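PDB 6KI3: probable AP endonuclease from African swine fever virus, which repairs DNA by cleaving the backbone on the 5' side of abasic sites, a zinc-dependent endonuclease that also has 3'-5' exonuclease activity. Local coordinates for residues Phe10-His13 against Arg14-Ser17; Gly258-Cys261 against Phe262-Ile266. All coordinates share one frame; numbering follows the deposited sequence.

Interaction 1 (Phe10-His13 against Arg14-Ser17); sequences FVSH and RLWS. With nucleotides of chain C.
An N-capped single helical turn follows barrel strand 6-10, and its cap residue Ser12 takes the amide of Leu15: Leu15 N donates to Ser12 OG at 3.1 Å. The hydroxyl stands between the backbone N and the carbonyl carbon (chi1 82°), which turns OG back over the start of the turn. One turn on, Ser17 N donates to His13 O at 3.0 Å. Ser17 OG lies over one face of the His13 imidazole, but its bond goes to Cys25 O. The indole of Trp16 meets Val11 at about a right angle, with Val11 CG1 3.7 Å from Trp16 CD1. A water links the backbone of Phe10 and Ser12 to the indole of Trp16, accepting from Ser12 N and Trp16 NE1 while donating to Phe10 O, so that these three polar atoms share one partner. The DNA strand of chain C lies against this turn. His13 N donates to OP2 of DG3 of chain C at 3.0 Å and more weakly to OP1, while C2' of the abasic-site analogue 3DR1 of chain C sits over the centre of the Phe10 ring. Such phosphate binding by a main-chain amide is characteristic of a helix N-terminus, here on the DNA-binding surface of an endonuclease IV-like barrel.

Interaction 2 (Gly258-Cys261 against Phe262-Ile266); sequences GLYC and FVEYI
Tyr260 and Glu264, one turn apart on helix 258-269, meet through their side chains: the glutamate passes across the phenol ring, its carboxylate plane turned 44° from that of the ring. Glu264 CG lies over one face of Tyr260 in a CH-pi contact, 4.1 Å from the ring centroid and offset toward the rim. With CG beside its own backbone N (chi1 -73°) and the chain extended beyond, Glu264 reaches back down the helix and brings OE2 within 3.0 Å of Tyr260 OH. The other carboxylate oxygen, OE1, is hydrogen-bonded to Tyr198 OH, which ties the group to helix 198-209.

Phe262 is turned differently. Its ring presents an edge to the preceding turn, with Phe262 CD2 only 3.0 Å from Gly258 O, and packs on Ala201 and Leu205 of helix 198-209. That carbonyl also accepts from Phe262 N. Leu259 and Val263 meet more loosely, their side chains slanting across one another with Leu259 CG 4.2 Å from Val263 CG2. Val263 N donates to Leu259 O at 2.8 Å, Glu264 N to Tyr260 O and Tyr265 N to Cys261 O.

Val263 leans on helix 282-300, whereas Ile266 packs against Phe222 and Leu224 of strand 220-227. These i to i+4 bonds and contacts are those of a regular alpha-helix, here one of the outer helices packed round the parallel strands of a TIM barrel.

Both interactions are local, yet they occupy different parts of the barrel, with centres about 27 Å apart and nearest atoms about 13 Å apart. Interaction 1 is partly buried and lies in the loop and short helix that follow strand 6-10, where the amide of His13 and the Phe10 ring meet the DNA close to the zinc site, and a water ties the turn together. Interaction 2 is buried within a single helix, 258-269, about 14 Å from the nucleic acid, and relies on regular backbone bonds and mostly apolar side chains. Helix 282-300 touches both, through Leu285 at residues 10-17 and through Leu296, Leu299 and Leu300 at residues 258-266.

Interaction 1 (Phe10-His13 against Arg14-Ser17)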
ATOM      1  N   PHE A  10       0.961  -3.015  -7.739  1.00 22.26           N
ATOM      2  CA  PHE A  10       2.066  -3.854  -7.298  1.00 22.27           C
ATOM      3  C   PHE A  10       2.679  -4.567  -8.495  1.00 22.09           C
ATOM      4  O   PHE A  10       1.963  -5.113  -9.340  1.00 21.83           O
ATOM      5  CB  PHE A  10       1.588  -4.867  -6.259  1.00 21.88           C
ATOM      6  CG  PHE A  10       2.526  -6.024  -6.063  1.00 22.67           C
ATOM      7  CD1 PHE A  10       3.717  -5.859  -5.374  1.00 24.85           C
ATOM      8  CD2 PHE A  10       2.215  -7.278  -6.564  1.00 24.00           C
ATOM      9  CE1 PHE A  10       4.583  -6.923  -5.193  1.00 24.99           C
ATOM     10  CE2 PHE A  10       3.077  -8.345  -6.385  1.00 25.86           C
ATOM     11  CZ  PHE A  10       4.261  -8.167  -5.699  1.00 26.72           C
ATOM     12  N   VAL A  11       4.005  -4.559  -8.571  1.00 20.86           N
ATOM     13  CA  VAL A  11       4.738  -5.136  -9.690  1.00 24.04           C
ATOM     14  C   VAL A  11       5.430  -6.396  -9.189  1.00 28.08           C
ATOM     15  O   VAL A  11       6.401  -6.322  -8.426  1.00 25.69           O
ATOM     16  CB  VAL A  11       5.748  -4.144 -10.282  1.00 23.94           C
ATOM     17  CG1 VAL A  11       6.483  -4.770 -11.457  1.00 26.14           C
ATOM     18  CG2 VAL A  11       5.045  -2.866 -10.701  1.00 19.40           C
ATOM     19  N   SER A  12       4.938  -7.554  -9.617  1.00 26.39           N
ATOM     20  CA  SER A  12       5.558  -8.812  -9.233  1.00 28.97           C
ATOM     21  C   SER A  12       6.717  -9.142 -10.167  1.00 30.33           C
ATOM     22  O   SER A  12       6.692  -8.828 -11.361  1.00 29.83           O
ATOM     23  CB  SER A  12       4.535  -9.947  -9.250  1.00 29.26           C
ATOM     24  OG  SER A  12       4.349 -10.442 -10.563  1.00 35.38           O
ATOM     25  N   HIS A  13       7.604  -9.757  -9.634  1.00 29.07           N
ATOM     26  CA  HIS A  13       8.761 -10.184 -10.393  1.00 33.41           C
ATOM     27  C   HIS A  13       8.396 -11.231 -11.385  1.00 37.54           C
ATOM     28  O   HIS A  13       8.867 -11.141 -12.574  1.00 38.37           O
ATOM     29  CB  HIS A  13       9.778 -10.729  -9.430  1.00 34.79           C
ATOM     30  CG  HIS A  13      10.917 -11.425 -10.051  1.00 38.41           C
ATOM     31  ND1 HIS A  13      10.798 -12.356 -11.008  1.00 38.01           N
ATOM     32  CD2 HIS A  13      12.251 -11.376  -9.768  1.00 35.85           C
ATOM     33  CE1 HIS A  13      12.013 -12.841 -11.311  1.00 40.89           C
ATOM     34  NE2 HIS A  13      12.901 -12.247 -10.553  1.00 40.32           N
ATOM     35  N   ARG A  14       7.618 -12.227 -10.996  1.00 36.64           N
ATOM     36  CA  ARG A  14       7.251 -13.308 -11.910  1.00 37.74           C
ATOM     37  C   ARG A  14       6.409 -12.945 -13.142  1.00 38.33           C
ATOM     38  O   ARG A  14       6.591 -13.519 -14.217  1.00 43.36           O
ATOM     39  CB  ARG A  14       6.557 -14.434 -11.134  1.00 41.90           C
ATOM     40  CG  ARG A  14       6.010 -15.546 -12.013  1.00 51.39           C
ATOM     41  CD  ARG A  14       5.097 -16.473 -11.226  1.00 50.64           C
ATOM     42  NE  ARG A  14       4.027 -15.743 -10.553  1.00 52.90           N
ATOM     43  CZ  ARG A  14       2.751 -15.779 -10.919  1.00 55.09           C
ATOM     44  NH1 ARG A  14       2.378 -16.513 -11.959  1.00 55.96           N
ATOM     45  NH2 ARG A  14       1.845 -15.082 -10.246  1.00 55.22           N
ATOM     46  N   LEU A  15       5.476 -12.017 -12.971  1.00 38.10           N
ATOM     47  CA  LEU A  15       4.519 -11.645 -14.005  1.00 39.90           C
ATOM     48  C   LEU A  15       4.959 -10.447 -14.833  1.00 33.76           C
ATOM     49  O   LEU A  15       4.229 -10.041 -15.743  1.00 34.02           O
ATOM     50  CB  LEU A  15       3.149 -11.348 -13.386  1.00 38.35           C
ATOM     51  CG  LEU A  15       2.549 -12.535 -12.633  1.00 43.98           C
ATOM     52  CD1 LEU A  15       1.263 -12.149 -11.894  1.00 45.81           C
ATOM     53  CD2 LEU A  15       2.304 -13.662 -13.617  1.00 46.82           C
ATOM     54  N   TRP A  16       6.131  -9.876 -14.557  1.00 35.75           N
ATOM     55  CA  TRP A  16       6.542  -8.664 -15.256  1.00 33.41           C
ATOM     56  C   TRP A  16       7.969  -8.751 -15.783  1.00 35.41           C
ATOM     57  O   TRP A  16       8.280  -8.170 -16.828  1.00 34.03           O
ATOM     58  CB  TRP A  16       6.391  -7.451 -14.335  1.00 32.76           C
ATOM     59  CG  TRP A  16       4.964  -7.091 -14.050  1.00 34.05           C
ATOM     60  CD1 TRP A  16       4.253  -7.372 -12.919  1.00 32.60           C
ATOM     61  CD2 TRP A  16       4.070  -6.382 -14.919  1.00 32.67           C
ATOM     62  NE1 TRP A  16       2.975  -6.879 -13.027  1.00 31.80           N
ATOM     63  CE2 TRP A  16       2.837  -6.267 -14.246  1.00 34.01           C
ATOM     64  CE3 TRP A  16       4.194  -5.834 -16.198  1.00 33.33           C
ATOM     65  CZ2 TRP A  16       1.736  -5.627 -14.810  1.00 33.28           C
ATOM     66  CZ3 TRP A  16       3.100  -5.199 -16.757  1.00 38.93           C
ATOM     67  CH2 TRP A  16       1.888  -5.099 -16.063  1.00 35.77           C
ATOM     68  N   SER A  17       8.844  -9.462 -15.078  1.00 36.14           N
ATOM     69  CA  SER A  17      10.237  -9.531 -15.494  1.00 33.67           C
ATOM     70  C   SER A  17      10.393 -10.415 -16.723  1.00 37.89           C
ATOM     71  O   SER A  17       9.743 -11.456 -16.850  1.00 39.46           O
ATOM     72  CB  SER A  17      11.115 -10.063 -14.362  1.00 38.45           C
ATOM     73  OG  SER A  17      11.143  -9.163 -13.269  1.00 39.97           O
TER
ATOM     74  P    DG C   3       7.769 -11.118  -6.368  1.00 32.20           P
ATOM     75  OP1  DG C   3       8.015  -9.661  -6.445  1.00 31.81           O
ATOM     76  OP2  DG C   3       7.132 -11.815  -7.509  1.00 35.68           O
ATOM     77  O5'  DG C   3       9.157 -11.833  -6.051  1.00 31.16           O
ATOM     78  C5'  DG C   3       9.783 -11.608  -4.798  1.00 33.14           C
ATOM     79  C4'  DG C   3      10.942 -12.561  -4.594  1.00 34.31           C
ATOM     80  O4'  DG C   3      10.447 -13.848  -4.135  1.00 35.99           O
ATOM     81  C3'  DG C   3      11.776 -12.847  -5.842  1.00 34.29           C
ATOM     82  O3'  DG C   3      13.143 -12.901  -5.480  1.00 38.35           O
ATOM     83  C2'  DG C   3      11.258 -14.214  -6.290  1.00 32.33           C
ATOM     84  C1'  DG C   3      10.965 -14.871  -4.955  1.00 32.50           C
ATOM     85  N9   DG C   3       9.975 -15.941  -5.033  1.00 35.55           N
ATOM     86  C8   DG C   3       8.850 -15.971  -5.820  1.00 33.22           C
ATOM     87  N7   DG C   3       8.145 -17.058  -5.678  1.00 35.58           N
ATOM     88  C5   DG C   3       8.847 -17.796  -4.732  1.00 36.30           C
ATOM     89  C6   DG C   3       8.566 -19.066  -4.174  1.00 38.22           C
ATOM     90  O6   DG C   3       7.609 -19.815  -4.414  1.00 36.82           O
ATOM     91  N1   DG C   3       9.535 -19.449  -3.249  1.00 39.76           N
ATOM     92  C2   DG C   3      10.636 -18.699  -2.908  1.00 38.48           C
ATOM     93  N2   DG C   3      11.460 -19.234  -1.994  1.00 37.77           N
ATOM     94  N3   DG C   3      10.910 -17.508  -3.422  1.00 36.14           N
ATOM     95  C4   DG C   3       9.976 -17.120  -4.325  1.00 35.54           C
ATOM     96  O5' 3DR C   1      -1.267  -7.602   0.095  1.00 33.08           O
ATOM     97  P   3DR C   1      -1.749  -7.318   1.603  1.00 26.94           P
ATOM     98  OP1 3DR C   1      -0.466  -7.042   2.347  1.00 29.09           O
ATOM     99  OP2 3DR C   1      -2.661  -6.127   1.457  1.00 28.08           O
ATOM    100  OP3 3DR C   1      -2.435  -8.596   2.024  1.00 30.61           O
ATOM    101  C2' 3DR C   1       1.827  -8.041  -3.018  1.00 25.79           C
ATOM    102  C5' 3DR C   1      -0.099  -8.372  -0.176  1.00 27.94           C
ATOM    103  C4' 3DR C   1      -0.068  -8.680  -1.668  1.00 28.69           C
ATOM    104  O4' 3DR C   1      -0.396  -7.495  -2.395  1.00 30.08           O
ATOM    105  C1' 3DR C   1       0.609  -7.197  -3.365  1.00 26.98           C
ATOM    106  C3' 3DR C   1       1.300  -9.149  -2.129  1.00 27.44           C
ATOM    107  O3' 3DR C   1       1.146 -10.331  -2.915  1.00 31.46           O
ATOM    108  P    DA C   4      14.299 -12.950  -6.595  1.00 39.25           P
ATOM    109  OP1  DA C   4      14.955 -11.625  -6.593  1.00 41.37           O
ATOM    110  OP2  DA C   4      13.759 -13.497  -7.861  1.00 37.39           O
ATOM    111  O5'  DA C   4      15.323 -14.014  -5.994  1.00 38.95           O
ATOM    112  C5'  DA C   4      15.733 -13.894  -4.641  1.00 37.10           C
ATOM    113  C4'  DA C   4      16.312 -15.199  -4.128  1.00 40.36           C
ATOM    114  O4'  DA C   4      15.267 -16.203  -4.049  1.00 42.86           O
ATOM    115  C3'  DA C   4      17.421 -15.793  -4.986  1.00 37.69           C
ATOM    116  O3'  DA C   4      18.444 -16.295  -4.145  1.00 46.06           O
ATOM    117  C2'  DA C   4      16.717 -16.909  -5.764  1.00 39.22           C
ATOM    118  C1'  DA C   4      15.626 -17.347  -4.793  1.00 36.60           C
ATOM    119  N9   DA C   4      14.422 -17.848  -5.453  1.00 39.09           N
ATOM    120  C8   DA C   4      13.747 -17.262  -6.488  1.00 38.02           C
ATOM    121  N7   DA C   4      12.689 -17.932  -6.877  1.00 36.62           N
ATOM    122  C5   DA C   4      12.662 -19.031  -6.036  1.00 36.15           C
ATOM    123  C6   DA C   4      11.781 -20.128  -5.934  1.00 37.94           C
ATOM    124  N6   DA C   4      10.716 -20.293  -6.725  1.00 36.93           N
ATOM    125  N1   DA C   4      12.041 -21.051  -4.984  1.00 39.15           N
ATOM    126  C2   DA C   4      13.109 -20.883  -4.195  1.00 39.42           C
ATOM    127  N3   DA C   4      14.005 -19.896  -4.195  1.00 40.01           N
ATOM    128  C4   DA C   4      13.722 -18.995  -5.149  1.00 39.72           C
TER
HETATM  129  O   HOH W   1       2.325  -7.756 -10.307  1.00 26.05           O

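Interaction 2 (Gly258-Cys261 against Phe262-Ile266)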
ATOM      1  N   GLY A 258     -18.455   3.505  -2.954  1.00 41.16           N
ATOM      2  CA  GLY A 258     -17.529   4.020  -1.964  1.00 38.62           C
ATOM      3  C   GLY A 258     -16.149   4.279  -2.531  1.00 40.08           C
ATOM      4  O   GLY A 258     -15.418   5.134  -2.023  1.00 38.45           O
ATOM      5  N   LEU A 259     -15.777   3.559  -3.593  1.00 39.99           N
ATOM      6  CA  LEU A 259     -14.455   3.741  -4.186  1.00 39.45           C
ATOM      7  C   LEU A 259     -14.308   5.121  -4.812  1.00 40.74           C
ATOM      8  O   LEU A 259     -13.258   5.759  -4.676  1.00 39.01           O
ATOM      9  CB  LEU A 259     -14.188   2.660  -5.231  1.00 35.98           C
ATOM     10  CG  LEU A 259     -12.931   2.877  -6.005  1.00 37.89           C
ATOM     11  CD1 LEU A 259     -11.788   2.238  -5.335  1.00 33.74           C
ATOM     12  CD2 LEU A 259     -13.048   2.400  -7.434  1.00 41.08           C
ATOM     13  N   TYR A 260     -15.343   5.595  -5.511  1.00 41.55           N
ATOM     14  CA  TYR A 260     -15.260   6.914  -6.132  1.00 43.38           C
ATOM     15  C   TYR A 260     -15.039   8.006  -5.096  1.00 41.57           C
ATOM     16  O   TYR A 260     -14.383   9.013  -5.387  1.00 41.27           O
ATOM     17  CB  TYR A 260     -16.521   7.204  -6.946  1.00 45.65           C
ATOM     18  CG  TYR A 260     -16.538   8.595  -7.536  1.00 45.90           C
ATOM     19  CD1 TYR A 260     -15.598   8.978  -8.482  1.00 47.36           C
ATOM     20  CD2 TYR A 260     -17.490   9.527  -7.144  1.00 48.56           C
ATOM     21  CE1 TYR A 260     -15.604  10.248  -9.025  1.00 48.45           C
ATOM     22  CE2 TYR A 260     -17.506  10.800  -7.682  1.00 50.85           C
ATOM     23  CZ  TYR A 260     -16.560  11.156  -8.622  1.00 49.77           C
ATOM     24  OH  TYR A 260     -16.570  12.421  -9.161  1.00 49.36           O
ATOM     25  N   CYS A 261     -15.569   7.826  -3.885  1.00 37.62           N
ATOM     26  CA  CYS A 261     -15.274   8.769  -2.812  1.00 41.86           C
ATOM     27  C   CYS A 261     -13.814   8.668  -2.384  1.00 41.55           C
ATOM     28  O   CYS A 261     -13.193   9.679  -2.035  1.00 39.49           O
ATOM     29  CB  CYS A 261     -16.205   8.525  -1.626  1.00 42.48           C
ATOM     30  SG  CYS A 261     -16.029   9.727  -0.287  1.00 43.27           S
ATOM     31  N   PHE A 262     -13.251   7.457  -2.404  1.00 40.39           N
ATOM     32  CA  PHE A 262     -11.824   7.304  -2.136  1.00 36.96           C
ATOM     33  C   PHE A 262     -10.989   7.945  -3.237  1.00 36.59           C
ATOM     34  O   PHE A 262      -9.931   8.522  -2.964  1.00 37.02           O
ATOM     35  CB  PHE A 262     -11.465   5.824  -1.986  1.00 34.57           C
ATOM     36  CG  PHE A 262     -11.746   5.262  -0.619  1.00 38.62           C
ATOM     37  CD1 PHE A 262     -10.817   5.392   0.401  1.00 35.30           C
ATOM     38  CD2 PHE A 262     -12.930   4.594  -0.356  1.00 37.41           C
ATOM     39  CE1 PHE A 262     -11.068   4.873   1.659  1.00 32.15           C
ATOM     40  CE2 PHE A 262     -13.188   4.074   0.900  1.00 37.74           C
ATOM     41  CZ  PHE A 262     -12.255   4.214   1.908  1.00 37.37           C
ATOM     42  N   VAL A 263     -11.448   7.856  -4.487  1.00 37.52           N
ATOM     43  CA  VAL A 263     -10.711   8.454  -5.595  1.00 39.05           C
ATOM     44  C   VAL A 263     -10.697   9.974  -5.471  1.00 40.47           C
ATOM     45  O   VAL A 263      -9.694  10.626  -5.784  1.00 40.33           O
ATOM     46  CB  VAL A 263     -11.308   7.995  -6.939  1.00 39.74           C
ATOM     47  CG1 VAL A 263     -10.639   8.712  -8.101  1.00 39.60           C
ATOM     48  CG2 VAL A 263     -11.166   6.489  -7.089  1.00 39.25           C
ATOM     49  N   GLU A 264     -11.800  10.559  -5.000  1.00 40.11           N
ATOM     50  CA  GLU A 264     -11.862  12.011  -4.854  1.00 41.30           C
ATOM     51  C   GLU A 264     -10.929  12.499  -3.752  1.00 37.75           C
ATOM     52  O   GLU A 264     -10.291  13.549  -3.894  1.00 39.72           O
ATOM     53  CB  GLU A 264     -13.300  12.451  -4.581  1.00 42.99           C
ATOM     54  CG  GLU A 264     -14.216  12.372  -5.795  1.00 47.60           C
ATOM     55  CD  GLU A 264     -15.642  12.788  -5.478  1.00 52.95           C
ATOM     56  OE1 GLU A 264     -16.094  12.542  -4.339  1.00 47.70           O
ATOM     57  OE2 GLU A 264     -16.307  13.367  -6.362  1.00 53.16           O
ATOM     58  N   TYR A 265     -10.837  11.758  -2.645  1.00 34.72           N
ATOM     59  CA  TYR A 265      -9.906  12.135  -1.587  1.00 37.94           C
ATOM     60  C   TYR A 265      -8.462  11.972  -2.044  1.00 37.07           C
ATOM     61  O   TYR A 265      -7.612  12.820  -1.748  1.00 39.71           O
ATOM     62  CB  TYR A 265     -10.173  11.304  -0.330  1.00 38.52           C
ATOM     63  CG  TYR A 265      -9.119  11.445   0.748  1.00 38.97           C
ATOM     64  CD1 TYR A 265      -8.002  10.618   0.771  1.00 40.68           C
ATOM     65  CD2 TYR A 265      -9.244  12.398   1.750  1.00 42.66           C
ATOM     66  CE1 TYR A 265      -7.040  10.745   1.750  1.00 39.91           C
ATOM     67  CE2 TYR A 265      -8.285  12.526   2.737  1.00 40.96           C
ATOM     68  CZ  TYR A 265      -7.186  11.697   2.731  1.00 38.14           C
ATOM     69  OH  TYR A 265      -6.226  11.818   3.708  1.00 39.85           O
ATOM     70  N   ILE A 266      -8.166  10.881  -2.754  1.00 38.55           N
ATOM     71  CA  ILE A 266      -6.819  10.669  -3.277  1.00 39.67           C
ATOM     72  C   ILE A 266      -6.452  11.776  -4.258  1.00 40.45           C
ATOM     73  O   ILE A 266      -5.306  12.238  -4.300  1.00 39.12           O
ATOM     74  CB  ILE A 266      -6.718   9.275  -3.923  1.00 36.03           C
ATOM     75  CG1 ILE A 266      -6.788   8.187  -2.851  1.00 34.67           C
ATOM     76  CG2 ILE A 266      -5.441   9.141  -4.738  1.00 35.08           C
ATOM     77  CD1 ILE A 266      -6.957   6.794  -3.410  1.00 32.19           C
TER